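Local coordinates for glutamate receptor kainate-like protein (Pleurobrachia bachei, PDB 4ZDM), which probably forms a subunit of a glycine-activated, glutamate-receptor-like ion channel, binding glycine in its ligand-binding domain, at residues G124-H129 / D204-G209; K138-V143 / D167-G172. All coordinates share one frame; numbering follows the deposited sequence.

Interaction 1: residues G124-H129 / D204-G209; sequences GTDLSH and DIVQIG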
ATOM      1  N   GLY A 124      46.869   1.260  20.317  1.00 87.45           N
ATOM      2  CA  GLY A 124      47.636   1.850  21.398  1.00 90.97           C
ATOM      3  C   GLY A 124      47.771   3.353  21.206  1.00 93.88           C
ATOM      4  O   GLY A 124      47.518   4.126  22.135  1.00 93.03           O
ATOM      5  N   THR A 125      48.160   3.766  19.997  1.00 93.34           N
ATOM      6  CA  THR A 125      48.238   5.189  19.648  1.00 89.41           C
ATOM      7  C   THR A 125      46.872   5.743  19.252  1.00 82.35           C
ATOM      8  O   THR A 125      46.755   6.479  18.267  1.00 83.89           O
ATOM      9  CB  THR A 125      49.201   5.460  18.470  1.00 86.12           C
ATOM     10  OG1 THR A 125      48.668   4.879  17.272  1.00 84.42           O
ATOM     11  CG2 THR A 125      50.597   4.899  18.750  1.00 83.18           C
ATOM     12  N   ASP A 126      45.842   5.388  20.012  1.00 64.59           N
ATOM     13  CA  ASP A 126      44.502   5.849  19.707  1.00 53.03           C
ATOM     14  C   ASP A 126      44.394   7.343  19.984  1.00 50.20           C
ATOM     15  O   ASP A 126      45.141   7.909  20.787  1.00 42.44           O
ATOM     16  CB  ASP A 126      43.465   5.091  20.525  1.00 52.02           C
ATOM     17  CG  ASP A 126      43.699   3.588  20.527  1.00 53.90           C
ATOM     18  OD1 ASP A 126      44.189   3.034  19.514  1.00 55.70           O
ATOM     19  OD2 ASP A 126      43.391   2.960  21.558  1.00 54.82           O
ATOM     20  N   LEU A 127      43.459   7.968  19.285  1.00 46.42           N
ATOM     21  CA  LEU A 127      43.130   9.369  19.461  1.00 38.66           C
ATOM     22  C   LEU A 127      42.346   9.569  20.746  1.00 31.92           C
ATOM     23  O   LEU A 127      41.835   8.609  21.329  1.00 34.55           O
ATOM     24  CB  LEU A 127      42.322   9.849  18.259  1.00 35.00           C
ATOM     25  CG  LEU A 127      43.066   9.679  16.930  1.00 39.09           C
ATOM     26  CD1 LEU A 127      42.179   9.970  15.744  1.00 37.07           C
ATOM     27  CD2 LEU A 127      44.254  10.614  16.907  1.00 43.87           C
ATOM     28  N   SER A 128      42.231  10.812  21.182  1.00 32.88           N
ATOM     29  CA  SER A 128      41.575  11.079  22.453  1.00 34.18           C
ATOM     30  C   SER A 128      40.224  11.761  22.260  1.00 30.56           C
ATOM     31  O   SER A 128      39.355  11.700  23.128  1.00 32.84           O
ATOM     32  CB  SER A 128      42.475  11.936  23.348  1.00 43.42           C
ATOM     33  OG  SER A 128      43.676  11.235  23.663  1.00 45.89           O
ATOM     34  N   HIS A 129      40.053  12.433  21.130  1.00 26.97           N
ATOM     35  CA  HIS A 129      38.790  13.109  20.829  1.00 29.76           C
ATOM     36  C   HIS A 129      38.552  12.993  19.340  1.00 24.66           C
ATOM     37  O   HIS A 129      39.492  13.026  18.576  1.00 25.66           O
ATOM     38  CB  HIS A 129      38.797  14.587  21.215  1.00 36.13           C
ATOM     39  CG  HIS A 129      39.341  14.852  22.580  1.00 49.40           C
ATOM     40  ND1 HIS A 129      38.617  14.607  23.727  1.00 52.56           N
ATOM     41  CD2 HIS A 129      40.539  15.338  22.982  1.00 52.99           C
ATOM     42  CE1 HIS A 129      39.348  14.935  24.779  1.00 55.67           C
ATOM     43  NE2 HIS A 129      40.518  15.376  24.355  1.00 55.17           N
ATOM     44  N   ASP A 204      39.264  -5.587  20.787  1.00 27.07           N
ATOM     45  CA  ASP A 204      40.177  -4.662  20.120  1.00 33.16           C
ATOM     46  C   ASP A 204      39.505  -3.347  19.642  1.00 23.48           C
ATOM     47  O   ASP A 204      40.170  -2.477  19.094  1.00 23.92           O
ATOM     48  CB  ASP A 204      40.842  -5.358  18.922  1.00 42.10           C
ATOM     49  CG  ASP A 204      39.863  -6.198  18.088  1.00 59.13           C
ATOM     50  OD1 ASP A 204      38.750  -6.529  18.580  1.00 54.22           O
ATOM     51  OD2 ASP A 204      40.237  -6.565  16.943  1.00 63.70           O
ATOM     52  N   ILE A 205      38.189  -3.241  19.813  1.00 22.38           N
ATOM     53  CA  ILE A 205      37.444  -2.076  19.306  1.00 20.86           C
ATOM     54  C   ILE A 205      37.248  -1.153  20.470  1.00 20.58           C
ATOM     55  O   ILE A 205      36.769  -1.578  21.538  1.00 26.69           O
ATOM     56  CB  ILE A 205      36.115  -2.500  18.683  1.00 18.10           C
ATOM     57  CG1 ILE A 205      36.352  -3.434  17.490  1.00 22.96           C
ATOM     58  CG2 ILE A 205      35.286  -1.261  18.242  1.00 19.91           C
ATOM     59  CD1 ILE A 205      37.224  -2.910  16.402  1.00 25.59           C
ATOM     60  N   VAL A 206      37.634   0.106  20.295  1.00 20.37           N
ATOM     61  CA  VAL A 206      37.430   1.112  21.333  1.00 21.50           C
ATOM     62  C   VAL A 206      36.748   2.363  20.787  1.00 21.30           C
ATOM     63  O   VAL A 206      36.807   2.663  19.590  1.00 19.05           O
ATOM     64  CB  VAL A 206      38.752   1.520  21.973  1.00 27.12           C
ATOM     65  CG1 VAL A 206      39.429   0.286  22.588  1.00 27.17           C
ATOM     66  CG2 VAL A 206      39.643   2.193  20.972  1.00 21.38           C
ATOM     67  N   GLN A 207      36.171   3.130  21.698  1.00 19.24           N
ATOM     68  CA  GLN A 207      35.551   4.397  21.345  1.00 16.42           C
ATOM     69  C   GLN A 207      36.504   5.552  21.625  1.00 22.41           C
ATOM     70  O   GLN A 207      37.135   5.622  22.682  1.00 22.96           O
ATOM     71  CB  GLN A 207      34.241   4.588  22.118  1.00 17.59           C
ATOM     72  CG  GLN A 207      33.604   5.919  21.802  1.00 17.54           C
ATOM     73  CD  GLN A 207      32.122   6.086  22.270  1.00 24.27           C
ATOM     74  OE1 GLN A 207      31.532   7.181  22.134  1.00 34.13           O
ATOM     75  NE2 GLN A 207      31.537   5.052  22.770  1.00 17.78           N
ATOM     76  N   ILE A 208      36.648   6.428  20.656  1.00 16.72           N
ATOM     77  CA  ILE A 208      37.473   7.625  20.828  1.00 19.69           C
ATOM     78  C   ILE A 208      36.704   8.744  21.523  1.00 21.50           C
ATOM     79  O   ILE A 208      35.747   9.300  20.961  1.00 21.70           O
ATOM     80  CB  ILE A 208      37.952   8.133  19.496  1.00 18.47           C
ATOM     81  CG1 ILE A 208      38.852   7.107  18.812  1.00 19.15           C
ATOM     82  CG2 ILE A 208      38.700   9.462  19.669  1.00 19.70           C
ATOM     83  CD1 ILE A 208      39.043   7.332  17.337  1.00 21.17           C
ATOM     84  N   GLY A 209      37.120   9.075  22.741  1.00 21.27           N
ATOM     85  CA  GLY A 209      36.440  10.120  23.457  1.00 25.80           C
ATOM     86  C   GLY A 209      35.011   9.774  23.819  1.00 25.29           C
ATOM     87  O   GLY A 209      34.652   8.608  23.976  1.00 22.64           O
TER

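Interaction 2: residues K138-V143 / D167-G172; sequences KYQWGV and DAVKVG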
ATOM      1  N   LYS A 138      47.355   9.277  10.288  1.00 25.97           N
ATOM      2  CA  LYS A 138      47.434   7.851  10.572  1.00 29.81           C
ATOM      3  C   LYS A 138      46.121   7.120  10.280  1.00 30.01           C
ATOM      4  O   LYS A 138      46.120   6.009   9.759  1.00 27.29           O
ATOM      5  CB  LYS A 138      47.817   7.632  12.034  1.00 33.47           C
ATOM      6  CG  LYS A 138      47.860   6.165  12.470  1.00 40.31           C
ATOM      7  CD  LYS A 138      48.481   6.046  13.859  1.00 48.00           C
ATOM      8  CE  LYS A 138      48.371   4.645  14.428  1.00 52.70           C
ATOM      9  NZ  LYS A 138      48.488   3.586  13.396  1.00 56.74           N
ATOM     10  N   TYR A 139      45.003   7.757  10.617  1.00 23.99           N
ATOM     11  CA  TYR A 139      43.706   7.104  10.487  1.00 25.60           C
ATOM     12  C   TYR A 139      42.868   7.733   9.410  1.00 17.86           C
ATOM     13  O   TYR A 139      42.757   8.956   9.339  1.00 22.15           O
ATOM     14  CB  TYR A 139      42.945   7.191  11.789  1.00 22.91           C
ATOM     15  CG  TYR A 139      43.617   6.486  12.917  1.00 28.16           C
ATOM     16  CD1 TYR A 139      43.468   5.122  13.095  1.00 27.53           C
ATOM     17  CD2 TYR A 139      44.434   7.185  13.793  1.00 34.35           C
ATOM     18  CE1 TYR A 139      44.107   4.464  14.139  1.00 36.62           C
ATOM     19  CE2 TYR A 139      45.076   6.541  14.839  1.00 41.97           C
ATOM     20  CZ  TYR A 139      44.909   5.186  15.002  1.00 40.56           C
ATOM     21  OH  TYR A 139      45.541   4.565  16.048  1.00 48.76           O
ATOM     22  N   GLN A 140      42.295   6.879   8.569  1.00 18.22           N
ATOM     23  CA  GLN A 140      41.147   7.252   7.754  1.00 21.97           C
ATOM     24  C   GLN A 140      39.902   7.232   8.644  1.00 16.21           C
ATOM     25  O   GLN A 140      39.896   6.647   9.718  1.00 18.21           O
ATOM     26  CB  GLN A 140      40.925   6.284   6.603  1.00 23.71           C
ATOM     27  CG  GLN A 140      42.026   6.307   5.545  1.00 39.40           C
ATOM     28  CD  GLN A 140      41.672   5.412   4.389  1.00 45.02           C
ATOM     29  OE1 GLN A 140      41.856   4.202   4.462  1.00 52.94           O
ATOM     30  NE2 GLN A 140      41.098   5.994   3.337  1.00 48.00           N
ATOM     31  N   TRP A 141      38.845   7.890   8.190  1.00 17.09           N
ATOM     32  CA  TRP A 141      37.565   7.721   8.868  1.00 14.65           C
ATOM     33  C   TRP A 141      36.443   7.706   7.848  1.00 14.44           C
ATOM     34  O   TRP A 141      36.600   8.138   6.719  1.00 17.56           O
ATOM     35  CB  TRP A 141      37.348   8.818   9.900  1.00 14.91           C
ATOM     36  CG  TRP A 141      37.266  10.222   9.366  1.00 14.91           C
ATOM     37  CD1 TRP A 141      36.113  10.908   9.076  1.00 17.59           C
ATOM     38  CD2 TRP A 141      38.340  11.126   9.102  1.00 15.75           C
ATOM     39  NE1 TRP A 141      36.402  12.169   8.642  1.00 18.68           N
ATOM     40  CE2 TRP A 141      37.769  12.329   8.649  1.00 19.13           C
ATOM     41  CE3 TRP A 141      39.741  11.032   9.198  1.00 20.12           C
ATOM     42  CZ2 TRP A 141      38.538  13.429   8.286  1.00 21.98           C
ATOM     43  CZ3 TRP A 141      40.493  12.133   8.835  1.00 23.12           C
ATOM     44  CH2 TRP A 141      39.882  13.318   8.407  1.00 22.99           C
ATOM     45  N   GLY A 142      35.290   7.170   8.255  1.00 13.42           N
ATOM     46  CA  GLY A 142      34.190   6.944   7.364  1.00 12.99           C
ATOM     47  C   GLY A 142      32.808   7.054   7.985  1.00 12.53           C
ATOM     48  O   GLY A 142      32.643   6.890   9.173  1.00 13.85           O
ATOM     49  N   VAL A 143      31.840   7.327   7.122  1.00 13.96           N
ATOM     50  CA  VAL A 143      30.418   7.387   7.473  1.00 13.14           C
ATOM     51  C   VAL A 143      29.637   6.697   6.366  1.00 13.73           C
ATOM     52  O   VAL A 143      30.115   6.630   5.206  1.00 14.26           O
ATOM     53  CB  VAL A 143      29.919   8.846   7.679  1.00 13.27           C
ATOM     54  CG1 VAL A 143      30.608   9.469   8.819  1.00 15.53           C
ATOM     55  CG2 VAL A 143      30.057   9.666   6.429  1.00 14.61           C
ATOM     56  N   ASP A 167      35.410  15.094   4.526  1.00 24.32           N
ATOM     57  CA  ASP A 167      36.614  14.314   4.256  1.00 22.21           C
ATOM     58  C   ASP A 167      36.494  12.830   4.607  1.00 15.96           C
ATOM     59  O   ASP A 167      37.404  12.030   4.377  1.00 20.85           O
ATOM     60  CB  ASP A 167      37.778  14.919   5.004  1.00 22.07           C
ATOM     61  CG  ASP A 167      38.211  16.260   4.400  1.00 37.37           C
ATOM     62  OD1 ASP A 167      37.858  16.539   3.242  1.00 35.77           O
ATOM     63  OD2 ASP A 167      38.867  17.026   5.095  1.00 29.32           O
ATOM     64  N   ALA A 168      35.359  12.435   5.167  1.00 17.49           N
ATOM     65  CA  ALA A 168      35.146  11.029   5.442  1.00 14.49           C
ATOM     66  C   ALA A 168      35.046  10.167   4.182  1.00 16.86           C
ATOM     67  O   ALA A 168      34.479  10.598   3.171  1.00 20.07           O
ATOM     68  CB  ALA A 168      33.869  10.851   6.247  1.00 15.92           C
ATOM     69  N   VAL A 169      35.520   8.928   4.275  1.00 16.95           N
ATOM     70  CA  VAL A 169      35.206   7.905   3.321  1.00 15.70           C
ATOM     71  C   VAL A 169      33.705   7.689   3.386  1.00 21.21           C
ATOM     72  O   VAL A 169      33.171   7.646   4.499  1.00 18.95           O
ATOM     73  CB  VAL A 169      35.936   6.602   3.634  1.00 19.37           C
ATOM     74  CG1 VAL A 169      35.516   5.498   2.700  1.00 22.76           C
ATOM     75  CG2 VAL A 169      37.465   6.784   3.535  1.00 19.51           C
ATOM     76  N   LYS A 170      33.038   7.568   2.240  1.00 18.76           N
ATOM     77  CA  LYS A 170      31.604   7.249   2.197  1.00 16.13           C
ATOM     78  C   LYS A 170      31.401   5.788   1.863  1.00 21.98           C
ATOM     79  O   LYS A 170      31.811   5.317   0.789  1.00 29.06           O
ATOM     80  CB  LYS A 170      30.878   8.138   1.183  1.00 22.14           C
ATOM     81  CG  LYS A 170      31.072   9.652   1.385  1.00 22.54           C
ATOM     82  CD  LYS A 170      30.893  10.110   2.856  1.00 19.11           C
ATOM     83  CE  LYS A 170      30.905  11.607   2.972  1.00 20.88           C
ATOM     84  NZ  LYS A 170      32.243  12.228   2.554  1.00 22.99           N
ATOM     85  N   VAL A 171      30.888   5.017   2.813  1.00 16.61           N
ATOM     86  CA  VAL A 171      30.629   3.600   2.594  1.00 16.10           C
ATOM     87  C   VAL A 171      29.158   3.391   2.267  1.00 15.48           C
ATOM     88  O   VAL A 171      28.312   4.222   2.588  1.00 15.69           O
ATOM     89  CB  VAL A 171      31.069   2.699   3.795  1.00 15.34           C
ATOM     90  CG1 VAL A 171      32.600   2.743   4.007  1.00 18.58           C
ATOM     91  CG2 VAL A 171      30.346   3.086   5.091  1.00 15.11           C
ATOM     92  N   GLY A 172      28.849   2.275   1.619  1.00 17.78           N
ATOM     93  CA  GLY A 172      27.513   2.057   1.112  1.00 18.44           C
ATOM     94  C   GLY A 172      26.529   1.478   2.114  1.00 18.37           C
ATOM     95  O   GLY A 172      25.327   1.494   1.886  1.00 21.46           O
TER
HETATM   96  O   HOH W   1      39.351   9.716   5.718  1.00 26.76           O

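Interaction 1: residues G124-H129 / D204-G209
The CG2 methyl of Ile208 lies against the backbone of Leu127, Ser128 and His129 as the chain runs past it. Its nearest approach is to His129 C, at 3.5 Å, and Leu127 O is almost as near, 3.6 Å from the same methyl. With CG1 turned beside the backbone N of Ile208 (chi1 -63°), CG2 is anti to that nitrogen and is the branch that reaches the loop. Leu127 answers with the root of its side chain: its CB stands 3.9 Å from Ile208 CG2, and the side chain also packs on Glu132 and Leu133 of its own loop. One methyl branch thus covers mostly peptide atoms, and the buried surface is a modest 240 Å². The loop 124-129 follows strand 112-121 in the second lobe of the clamshell ligand-binding domain, and strand 205-221 runs antiparallel to that strand, bonding through the backbone of Val206 to Val120 and of Ile208 to Ala118. The loop therefore folds back past the neighbour of the strand it has just left. Near the start of strand 205-221 the side chains of Asp126 and Val206 cross at about a right angle, with Asp126 OD2 3.9 Å from Val206 CG2. The polar partners of the carboxylate lie close by in its own part of the chain: OD2 is hydrogen-bonded to Ser122 OG and OD1 accepts from Asp123 N, two bonds that would limit its rotation. Toward Gly209 the backbones draw close, Ser128 O coming within 3.3 Å of Gly209 CA. Gly209 has a positive phi (66°), and a beta carbon there would run into that carbonyl oxygen. The same turn of chain is held from within its loop: Glu132 OE1 accepts a hydrogen bond from Ser128 N and a weak one from His129 N.

Interaction 2: residues K138-V143 / D167-G172
Trp141 lays its indole obliquely beside the turn into strand 169-171, CD1 meeting Ala168 CB at 3.6 Å and CZ2 meeting Asp167 CB at 3.7 Å. Chi1 of 63° sets CG between the backbone N and carbonyl carbon of Trp141, lifting the ring toward this turn. Alongside, three backbone hydrogen bonds join the strands: Val169 N to Trp141 O (2.8 Å), Val143 N to Val169 O (3.0 Å, nearly in line with the carbonyl bond) and Val171 N to Val143 O (3.0 Å). Val143 CG2 lies 3.7 Å from Lys170 CD, the two side chains running the same way on one face of the sheet, while Val169 is on the other.

The second shell is the end of helix 159-167. Trp141 NE1 bonds to Ile164 O, and Asp167 OD2 makes a salt bridge with Arg163. The bent Lys170 chain brings NZ 2.8 Å from Ala168 O, and NZ also bonds to Ala165 O; the carbonyls at this helix end would be expected to favour its charge. An alanine in place of Trp141 would probably open a gap beside Ala168 and Asp167 and leave Ile164 O without its indole donor. Parallel strands 140-144 and 169-171, joined through helices 148-155 and 159-167, form a beta-alpha-beta crossover of the kind that builds the alpha/beta lobes of periplasmic-binding-protein-like domains.

In the fold
Both contacts belong to the same sheet system, but they use it differently. Interaction 2 is partly buried and pairs two of its strands directly, with backbone hydrogen bonds and an indole packed at a helix end. Interaction 1 is a surface contact in which a loop lies against strand 205-221, held by van der Waals packing while the Asp126 carboxylate and the backbone N-H groups of Ser128 and His129 find partners near their own loop. Strand 186-192 links the two, pairing with both 140-144 and 112-121, and the latter pairs with 205-221. They also meet directly: Tyr139 OH makes a weak hydrogen bond with Thr125 O, 3.2 Å away, and the Tyr139 ring packs on Leu127.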